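Local coordinates for protein oxidoreductase (Methanosarcina mazei, PDB 3KA7) that binds flavin-adenine dinucleotide and probably acts as an oxidoreductase of the flavin-containing amine oxidase family, at residues A[53-58]-A[311-316]; A[79-84]-A[186-191]; A[248-253]-A[394-399]. One frame throughout, in Å; residues are numbered along the deposited sequence.

Contact 1 of 3, residues A[53-58]-A[311-316]; sequences AFHMLP and NEVTQA. With FAD (flavin-adenine dinucleotide), chain B.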
# COMPACT_ATOMS: atom_id res chain seq x y z
N ALA A 53 -2.86 0.28 -6.47
CA ALA A 53 -3.21 -0.82 -5.57
C ALA A 53 -3.92 -2.00 -6.26
O ALA A 53 -4.68 -1.83 -7.21
CB ALA A 53 -4.07 -0.30 -4.42
N PHE A 54 -3.66 -3.20 -5.76
CA PHE A 54 -4.12 -4.42 -6.40
C PHE A 54 -5.57 -4.73 -6.00
O PHE A 54 -5.91 -5.89 -5.78
CB PHE A 54 -3.21 -5.59 -5.99
CG PHE A 54 -1.91 -5.68 -6.76
CD1 PHE A 54 -1.54 -6.87 -7.36
CD2 PHE A 54 -1.05 -4.61 -6.84
CE1 PHE A 54 -0.33 -6.99 -8.04
CE2 PHE A 54 0.17 -4.72 -7.53
CZ PHE A 54 0.52 -5.90 -8.13
N HIS A 55 -6.42 -3.70 -5.90
CA HIS A 55 -7.84 -3.95 -5.59
C HIS A 55 -8.04 -4.77 -4.31
O HIS A 55 -8.96 -5.60 -4.22
CB HIS A 55 -8.52 -4.67 -6.76
CG HIS A 55 -8.71 -3.79 -7.97
ND1 HIS A 55 -8.52 -4.25 -9.26
CD2 HIS A 55 -9.07 -2.49 -8.08
CE1 HIS A 55 -8.76 -3.27 -10.11
NE2 HIS A 55 -9.09 -2.19 -9.42
N MSE A 56 -7.19 -4.53 -3.32
CA MSE A 56 -7.18 -5.36 -2.12
C MSE A 56 -6.82 -4.53 -0.89
O MSE A 56 -5.97 -3.64 -0.98
CB MSE A 56 -6.18 -6.51 -2.33
CG MSE A 56 -6.15 -7.55 -1.23
SE MSE A 56 -5.02 -9.04 -1.74
CE MSE A 56 -6.44 -10.17 -2.48
N LEU A 57 -7.50 -4.81 0.22
CA LEU A 57 -7.18 -4.21 1.52
C LEU A 57 -6.39 -5.21 2.36
O LEU A 57 -6.80 -6.37 2.49
CB LEU A 57 -8.46 -3.83 2.28
CG LEU A 57 -9.41 -2.82 1.63
CD1 LEU A 57 -10.56 -2.46 2.57
CD2 LEU A 57 -8.68 -1.58 1.19
N PRO A 58 -5.26 -4.78 2.93
CA PRO A 58 -4.41 -5.68 3.70
C PRO A 58 -5.13 -6.37 4.87
O PRO A 58 -4.86 -7.55 5.16
CB PRO A 58 -3.30 -4.75 4.22
CG PRO A 58 -3.20 -3.71 3.15
CD PRO A 58 -4.63 -3.45 2.75
N ASN A 311 -2.27 -11.86 -7.23
CA ASN A 311 -3.67 -12.05 -6.84
C ASN A 311 -4.58 -12.14 -8.04
O ASN A 311 -4.13 -12.01 -9.18
CB ASN A 311 -4.16 -11.03 -5.79
CG ASN A 311 -4.40 -9.63 -6.34
OD1 ASN A 311 -4.25 -9.35 -7.53
ND2 ASN A 311 -4.78 -8.71 -5.44
N GLU A 312 -5.86 -12.41 -7.79
CA GLU A 312 -6.82 -12.66 -8.85
C GLU A 312 -8.17 -12.18 -8.35
O GLU A 312 -9.01 -12.98 -7.93
CB GLU A 312 -6.88 -14.17 -9.12
CG GLU A 312 -7.50 -14.55 -10.44
CD GLU A 312 -7.08 -15.94 -10.86
OE1 GLU A 312 -7.74 -16.92 -10.42
OE2 GLU A 312 -6.08 -16.05 -11.60
N VAL A 313 -8.37 -10.87 -8.36
CA VAL A 313 -9.51 -10.31 -7.65
C VAL A 313 -10.85 -10.60 -8.33
O VAL A 313 -11.92 -10.40 -7.75
CB VAL A 313 -9.35 -8.80 -7.40
CG1 VAL A 313 -8.11 -8.55 -6.52
CG2 VAL A 313 -9.26 -8.04 -8.72
N THR A 314 -10.79 -11.06 -9.57
CA THR A 314 -12.01 -11.44 -10.28
C THR A 314 -12.62 -12.70 -9.65
O THR A 314 -13.77 -13.07 -9.93
CB THR A 314 -11.77 -11.63 -11.79
OG1 THR A 314 -10.52 -12.32 -11.99
CG2 THR A 314 -11.68 -10.27 -12.46
N GLN A 315 -11.85 -13.38 -8.81
CA GLN A 315 -12.41 -14.46 -8.00
C GLN A 315 -13.49 -13.92 -7.06
O GLN A 315 -14.44 -14.63 -6.70
CB GLN A 315 -11.32 -15.19 -7.21
CG GLN A 315 -10.36 -15.96 -8.11
CD GLN A 315 -10.99 -17.24 -8.66
OE1 GLN A 315 -12.01 -17.70 -8.15
NE2 GLN A 315 -10.39 -17.80 -9.71
N ALA A 316 -13.36 -12.65 -6.68
CA ALA A 316 -14.29 -12.01 -5.77
C ALA A 316 -15.30 -11.13 -6.53
O ALA A 316 -16.48 -11.11 -6.20
CB ALA A 316 -13.53 -11.17 -4.73
PA FAD B . -1.96 9.37 -3.52
O1A FAD B . -0.48 9.61 -3.56
O2A FAD B . -2.46 8.12 -4.21
O5B FAD B . -2.72 10.64 -4.14
C5B FAD B . -2.08 11.91 -4.15
C4B FAD B . -2.97 12.78 -5.04
O4B FAD B . -2.52 14.12 -5.06
C3B FAD B . -2.97 12.27 -6.48
O3B FAD B . -4.30 12.02 -6.92
C2B FAD B . -2.32 13.40 -7.27
O2B FAD B . -2.83 13.53 -8.58
C1B FAD B . -2.62 14.62 -6.40
N9A FAD B . -1.66 15.72 -6.52
C8A FAD B . -0.28 15.69 -6.59
N7A FAD B . 0.18 16.97 -6.63
C5A FAD B . -0.90 17.80 -6.58
C6A FAD B . -1.03 19.18 -6.61
N6A FAD B . 0.05 19.95 -6.57
N1A FAD B . -2.29 19.74 -6.55
C2A FAD B . -3.42 18.95 -6.47
N3A FAD B . -3.29 17.57 -6.44
C4A FAD B . -2.05 17.03 -6.50
N1 FAD B . -2.14 -0.57 -1.03
C2 FAD B . -2.99 -1.49 -0.44
O2 FAD B . -3.53 -1.23 0.64
N3 FAD B . -3.21 -2.70 -1.07
C4 FAD B . -2.59 -3.01 -2.27
O4 FAD B . -2.77 -4.08 -2.83
C4X FAD B . -1.73 -2.08 -2.85
N5 FAD B . -1.08 -2.39 -4.04
C5X FAD B . -0.24 -1.45 -4.62
C6 FAD B . 0.40 -1.73 -5.82
C7 FAD B . 1.23 -0.79 -6.41
C7M FAD B . 1.91 -1.12 -7.72
C8 FAD B . 1.41 0.44 -5.79
C8M FAD B . 2.31 1.48 -6.39
C9 FAD B . 0.78 0.72 -4.58
C9A FAD B . -0.05 -0.22 -3.99
N10 FAD B . -0.69 0.06 -2.79
C10 FAD B . -1.52 -0.86 -2.22
C1' FAD B . -0.43 1.33 -2.05
C2' FAD B . -1.58 2.30 -2.32
O2' FAD B . -1.87 2.31 -3.72
C3' FAD B . -1.17 3.70 -1.85
O3' FAD B . -0.61 3.60 -0.55
C4' FAD B . -2.30 4.72 -1.78
O4' FAD B . -3.08 4.74 -2.96
C5' FAD B . -1.65 6.09 -1.62
O5' FAD B . -2.65 7.00 -1.26
P FAD B . -2.27 8.46 -0.76
O1P FAD B . -3.25 8.88 0.30
O2P FAD B . -0.81 8.57 -0.37
O3P FAD B . -2.53 9.44 -2.01
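At Asn311, a chi1 of 74° places CG between the backbone N and the carbonyl carbon, and from there the side-chain amide reaches the carbonyl of Phe54. Its ND2 donates to Phe54 O over 3.1 Å, with an N-H...O angle of 158°; the donor lies in the carbonyl plane, on a lone pair, and the oxygen lies near the plane of the Asn311 amide. The other arm of the amide, OD1, meets the edge of the Phe54 ring, 3.7 Å from CD1. Met56, present as selenomethionine, approaches from the opposite direction: CG is anti to the backbone N, the chain bends at chi3, and the flexible, apolar end brings CE within 3.7 Å of Asn311 ND2. The loop 53-58 belongs to the flavin site of this amine-oxidase fold and runs along the isoalloxazine, from the benzenoid edge near Phe54 to the pyrimidine end at Met56 and Pro58. Phe54 N donates to FAD O4 (3.2 Å), FAD N3 makes a weak bond to Met56 O (2.9 Å), and FAD C6 sits near the plane of the Phe54 ring, at its edge. Asn311 thus acts in a second shell, gripping the peptide that follows the flavin-binding amide of Phe54. Branched Val313 spreads two methyls against the loop: CG1 packs on Phe54 O at 3.5 Å, while CG2 lies 3.9 Å from His55 ND1, a buried nitrogen with no polar partner in the model.

Contact 2 of 3, residues A[79-84]-A[186-191]; sequences VRSEMT and GGTGIP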
# COMPACT_ATOMS: atom_id res chain seq x y z
N VAL A 79 -15.27 -8.00 0.89
CA VAL A 79 -15.32 -9.43 1.17
C VAL A 79 -13.99 -9.93 1.72
O VAL A 79 -12.92 -9.55 1.21
CB VAL A 79 -15.68 -10.25 -0.07
CG1 VAL A 79 -16.04 -11.67 0.34
CG2 VAL A 79 -16.86 -9.59 -0.82
N ARG A 80 -14.06 -10.75 2.76
CA ARG A 80 -12.86 -11.37 3.33
C ARG A 80 -12.29 -12.42 2.37
O ARG A 80 -13.02 -13.29 1.89
CB ARG A 80 -13.17 -12.00 4.69
CG ARG A 80 -12.01 -12.73 5.33
CD ARG A 80 -10.86 -11.82 5.72
NE ARG A 80 -11.24 -10.82 6.71
CZ ARG A 80 -11.43 -11.06 8.01
NH1 ARG A 80 -11.28 -12.29 8.48
NH2 ARG A 80 -11.76 -10.07 8.83
N SER A 81 -10.99 -12.32 2.10
CA SER A 81 -10.33 -13.26 1.20
C SER A 81 -10.18 -14.64 1.83
O SER A 81 -10.13 -14.78 3.05
CB SER A 81 -8.93 -12.76 0.85
OG SER A 81 -8.93 -11.57 0.09
N GLU A 82 -10.09 -15.65 0.98
CA GLU A 82 -9.64 -16.96 1.38
C GLU A 82 -8.19 -16.86 1.82
O GLU A 82 -7.49 -15.91 1.44
CB GLU A 82 -9.80 -17.94 0.23
CG GLU A 82 -11.28 -18.14 -0.12
CD GLU A 82 -12.13 -18.41 1.12
OE1 GLU A 82 -11.93 -19.46 1.78
OE2 GLU A 82 -13.02 -17.58 1.43
N MSE A 83 -7.74 -17.81 2.64
CA MSE A 83 -6.36 -17.80 3.16
C MSE A 83 -5.36 -17.77 2.01
O MSE A 83 -5.50 -18.47 1.00
CB MSE A 83 -6.08 -19.00 4.10
CG MSE A 83 -4.65 -19.07 4.72
SE MSE A 83 -4.13 -17.39 5.58
CE MSE A 83 -5.45 -17.38 7.03
N THR A 84 -4.35 -16.94 2.19
CA THR A 84 -3.27 -16.84 1.24
C THR A 84 -2.51 -18.16 1.16
O THR A 84 -2.37 -18.88 2.15
CB THR A 84 -2.34 -15.68 1.65
OG1 THR A 84 -2.95 -14.44 1.26
CG2 THR A 84 -0.96 -15.83 1.00
N GLY A 186 -7.48 -9.29 11.25
CA GLY A 186 -7.70 -10.33 10.25
C GLY A 186 -6.97 -10.13 8.93
O GLY A 186 -6.16 -9.20 8.77
N GLY A 187 -7.25 -11.02 8.00
CA GLY A 187 -6.55 -11.09 6.73
C GLY A 187 -7.12 -10.20 5.64
O GLY A 187 -7.97 -9.33 5.88
N THR A 188 -6.65 -10.44 4.42
CA THR A 188 -6.95 -9.55 3.31
C THR A 188 -8.42 -9.62 2.92
O THR A 188 -9.16 -10.52 3.33
CB THR A 188 -6.09 -9.90 2.08
OG1 THR A 188 -6.46 -11.19 1.58
CG2 THR A 188 -4.62 -9.94 2.43
N GLY A 189 -8.83 -8.66 2.10
CA GLY A 189 -10.16 -8.66 1.54
C GLY A 189 -10.21 -7.83 0.27
O GLY A 189 -9.27 -7.12 -0.04
N ILE A 190 -11.33 -7.91 -0.44
CA ILE A 190 -11.48 -7.21 -1.72
C ILE A 190 -12.76 -6.38 -1.75
O ILE A 190 -13.86 -6.90 -1.53
CB ILE A 190 -11.51 -8.21 -2.91
CG1 ILE A 190 -10.19 -8.97 -3.03
CG2 ILE A 190 -11.86 -7.49 -4.22
CD1 ILE A 190 -10.34 -10.28 -3.82
N PRO A 191 -12.63 -5.07 -2.03
CA PRO A 191 -13.82 -4.23 -2.13
C PRO A 191 -14.61 -4.51 -3.42
O PRO A 191 -14.01 -4.63 -4.50
CB PRO A 191 -13.25 -2.81 -2.16
CG PRO A 191 -11.90 -2.98 -2.78
CD PRO A 191 -11.39 -4.32 -2.31
O HOH W 1 -5.47 -13.85 2.06
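A small two-stranded antiparallel sheet pairs Val79 with Ile190 and Arg80 with Gly189, joining the end of strand 78-80 to strand 189-191. Val79 and Ile190 form the hydrogen-bonded pair: Val79 N donates to Ile190 O at 3.0 Å, and Ile190 N returns a bond to Val79 O at 2.8 Å. Past the strand's end the ladder gains one more rung, from Ser81 N to Thr188 O (2.8 Å). At the non-hydrogen-bonded pair the backbones draw close, with Arg80 CA only 4.2 Å from Gly189 CA, and glycine suits the place because a beta carbon would strike Val79 O. The Arg80 chain bends at chi2 and chi3, which lays one face of its guanidinium over Gly186 CA and Gly187 N; a side chain on Gly186 would collide with NH2. Ser81 OG, hydrogen-bonded to Thr296 O, lies 2.9 Å from Thr188 OG1. A water bonded to Thr188 OG1 (2.9 Å) also binds Thr84 OG1 and donates to Glu82 O, tying the residues after the strand to segment 186-191. With main-chain bonds doing most of the joining, the side chains mainly matter here by staying small where the backbones meet and by offering hydroxyls, Thr84 OG1 and Thr188 OG1, to a bound water.

Contact 3 of 3, residues A[248-253]-A[394-399]; sequences LGHAAT and LYVVGD. With FAD (flavin-adenine dinucleotide), chain B.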
# COMPACT_ATOMS: atom_id res chain seq x y z
N LEU A 248 0.00 15.00 -0.32
CA LEU A 248 1.08 14.91 -1.32
C LEU A 248 2.38 14.27 -0.79
O LEU A 248 3.32 14.03 -1.57
CB LEU A 248 1.39 16.30 -1.89
CG LEU A 248 0.21 17.06 -2.51
CD1 LEU A 248 0.78 18.31 -3.18
CD2 LEU A 248 -0.56 16.23 -3.55
N GLY A 249 2.42 14.00 0.51
CA GLY A 249 3.66 13.56 1.19
C GLY A 249 4.51 14.75 1.60
O GLY A 249 4.39 15.84 1.03
N HIS A 250 5.40 14.55 2.56
CA HIS A 250 6.20 15.67 3.09
C HIS A 250 7.10 16.33 2.04
O HIS A 250 7.22 17.55 2.01
CB HIS A 250 7.05 15.22 4.27
CG HIS A 250 6.27 15.01 5.53
ND1 HIS A 250 5.85 16.05 6.33
CD2 HIS A 250 5.83 13.88 6.12
CE1 HIS A 250 5.19 15.57 7.37
NE2 HIS A 250 5.16 14.26 7.26
N ALA A 251 7.75 15.54 1.19
CA ALA A 251 8.64 16.16 0.20
C ALA A 251 7.93 17.18 -0.70
O ALA A 251 8.38 18.32 -0.86
CB ALA A 251 9.32 15.10 -0.64
N ALA A 252 6.82 16.76 -1.29
CA ALA A 252 6.06 17.60 -2.17
C ALA A 252 5.41 18.74 -1.40
O ALA A 252 5.29 19.85 -1.90
CB ALA A 252 5.02 16.78 -2.93
N THR A 253 4.97 18.47 -0.18
CA THR A 253 4.39 19.51 0.66
C THR A 253 5.42 20.59 0.99
O THR A 253 5.09 21.78 0.99
CB THR A 253 3.81 18.92 1.95
OG1 THR A 253 2.80 17.94 1.61
CG2 THR A 253 3.20 20.02 2.81
N LEU A 394 -1.27 22.86 9.33
CA LEU A 394 -0.87 22.11 8.13
C LEU A 394 -0.44 20.70 8.51
O LEU A 394 0.52 20.53 9.27
CB LEU A 394 0.28 22.82 7.40
CG LEU A 394 0.88 22.05 6.22
CD1 LEU A 394 -0.15 21.82 5.14
CD2 LEU A 394 2.08 22.80 5.68
N TYR A 395 -1.17 19.71 8.00
CA TYR A 395 -0.87 18.29 8.24
C TYR A 395 -0.67 17.53 6.93
O TYR A 395 -1.21 17.90 5.89
CB TYR A 395 -1.99 17.63 9.03
CG TYR A 395 -2.16 18.20 10.44
CD1 TYR A 395 -1.47 17.66 11.51
CD2 TYR A 395 -3.00 19.28 10.67
CE1 TYR A 395 -1.61 18.18 12.80
CE2 TYR A 395 -3.14 19.82 11.95
CZ TYR A 395 -2.45 19.25 13.01
OH TYR A 395 -2.59 19.77 14.29
N VAL A 396 0.10 16.45 6.99
CA VAL A 396 0.34 15.59 5.83
C VAL A 396 -0.25 14.21 6.07
O VAL A 396 -0.01 13.59 7.11
CB VAL A 396 1.85 15.44 5.54
CG1 VAL A 396 2.08 14.41 4.40
CG2 VAL A 396 2.45 16.79 5.22
N VAL A 397 -1.05 13.74 5.11
CA VAL A 397 -1.60 12.40 5.17
C VAL A 397 -1.26 11.63 3.89
O VAL A 397 -0.83 12.23 2.90
CB VAL A 397 -3.11 12.42 5.35
CG1 VAL A 397 -3.47 13.15 6.65
CG2 VAL A 397 -3.79 13.10 4.15
N GLY A 398 -1.48 10.32 3.91
CA GLY A 398 -1.14 9.50 2.75
C GLY A 398 -0.01 8.54 3.08
O GLY A 398 0.40 8.44 4.23
N ASP A 399 0.47 7.83 2.07
CA ASP A 399 1.46 6.79 2.33
C ASP A 399 2.89 7.32 2.52
O ASP A 399 3.84 6.53 2.61
CB ASP A 399 1.34 5.61 1.35
CG ASP A 399 1.89 5.92 -0.05
OD1 ASP A 399 2.51 6.98 -0.27
OD2 ASP A 399 1.67 5.07 -0.94
PA FAD B . -1.96 9.37 -3.52
O1A FAD B . -0.48 9.61 -3.56
O2A FAD B . -2.46 8.12 -4.21
O5B FAD B . -2.72 10.64 -4.14
C5B FAD B . -2.08 11.91 -4.15
C4B FAD B . -2.97 12.78 -5.04
O4B FAD B . -2.52 14.12 -5.06
C3B FAD B . -2.97 12.27 -6.48
O3B FAD B . -4.30 12.02 -6.92
C2B FAD B . -2.32 13.40 -7.27
O2B FAD B . -2.83 13.53 -8.58
C1B FAD B . -2.62 14.62 -6.40
N9A FAD B . -1.66 15.72 -6.52
C8A FAD B . -0.28 15.69 -6.59
N7A FAD B . 0.18 16.97 -6.63
C5A FAD B . -0.90 17.80 -6.58
C6A FAD B . -1.03 19.18 -6.61
N6A FAD B . 0.05 19.95 -6.57
N1A FAD B . -2.29 19.74 -6.55
C2A FAD B . -3.42 18.95 -6.47
N3A FAD B . -3.29 17.57 -6.44
C4A FAD B . -2.05 17.03 -6.50
N1 FAD B . -2.14 -0.57 -1.03
C2 FAD B . -2.99 -1.49 -0.44
O2 FAD B . -3.53 -1.23 0.64
N3 FAD B . -3.21 -2.70 -1.07
C4 FAD B . -2.59 -3.01 -2.27
O4 FAD B . -2.77 -4.08 -2.83
C4X FAD B . -1.73 -2.08 -2.85
N5 FAD B . -1.08 -2.39 -4.04
C5X FAD B . -0.24 -1.45 -4.62
C6 FAD B . 0.40 -1.73 -5.82
C7 FAD B . 1.23 -0.79 -6.41
C7M FAD B . 1.91 -1.12 -7.72
C8 FAD B . 1.41 0.44 -5.79
C8M FAD B . 2.31 1.48 -6.39
C9 FAD B . 0.78 0.72 -4.58
C9A FAD B . -0.05 -0.22 -3.99
N10 FAD B . -0.69 0.06 -2.79
C10 FAD B . -1.52 -0.86 -2.22
C1' FAD B . -0.43 1.33 -2.05
C2' FAD B . -1.58 2.30 -2.32
O2' FAD B . -1.87 2.31 -3.72
C3' FAD B . -1.17 3.70 -1.85
O3' FAD B . -0.61 3.60 -0.55
C4' FAD B . -2.30 4.72 -1.78
O4' FAD B . -3.08 4.74 -2.96
C5' FAD B . -1.65 6.09 -1.62
O5' FAD B . -2.65 7.00 -1.26
P FAD B . -2.27 8.46 -0.76
O1P FAD B . -3.25 8.88 0.30
O2P FAD B . -0.81 8.57 -0.37
O3P FAD B . -2.53 9.44 -2.01
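One face of the His250 imidazole carries a methyl of Val396: CG2 lies 3.9 Å from the ring centroid, 26° off the normal, a CH-pi contact displaced toward the ring's rim. Both ring nitrogens are bonded, ND1 to Tyr269 OH and NE2 to Gly386 O, which fixes the rotation of the ring and keeps its flat side turned to the valine. With an alanine here, Tyr269 and Gly386 would probably lose these partners and Val396 CG2 the surface it rests on. The branching of Val396 suits its central place: CG1 lies opposite the backbone N (chi1 174°) and packs against Gly249 CA at 3.7 Å, while CG2 serves both His250 and Thr253. Thr253 slides past the valine in the opposite direction and meets Leu394 tip to tip, CG2 to CD2 at 4.1 Å. Thr253 OG1, bonded to Ser246 OG, also donates to Gly249 O over 2.7 Å, from above the carbonyl plane; that oxygen accepts Thr253 N as well, so two donors grip it in the first helical turn. Gly249, at the N-cap with positive phi, leads into this helix. Before it, Leu248 CD2 packs on the adenine of FAD. At the far end of the other segment, Asp399 N donates to FAD O2P (2.9 Å) and OD2 accepts from FAD O3' (2.7 Å), while OD2 also pairs with Arg38. A side chain on Gly398 would strike O2P. This Gly-Asp pair following the last strand of the parallel sheet, with its aspartate on the ribityl chain, is a hallmark of Rossmann-type FAD-binding folds of the glutathione-reductase kind.

Overall arrangement
Contacts 1 and 3 are both buried and both touch FAD, yet they stand on opposite sides of the chain's centre, about 27 Å apart between centres: contact 1 serves the flavin ring, contact 3 the adenine, the phosphate and the ribityl chain. Contact 2 is only partly buried and lies next to contact 1, nested within the loop that contact 1 closes. The two touch directly, through Leu57 N and Gly189 O in a probable hydrogen bond and through Ala316 packed on Ile190. The chemistry follows the location: one hydrogen bond from a side-chain amide in contact 1, a backbone ladder with water in contact 2, and methyl-to-ring and methyl-to-methyl packing in contact 3, whose Asp399 bonds FAD.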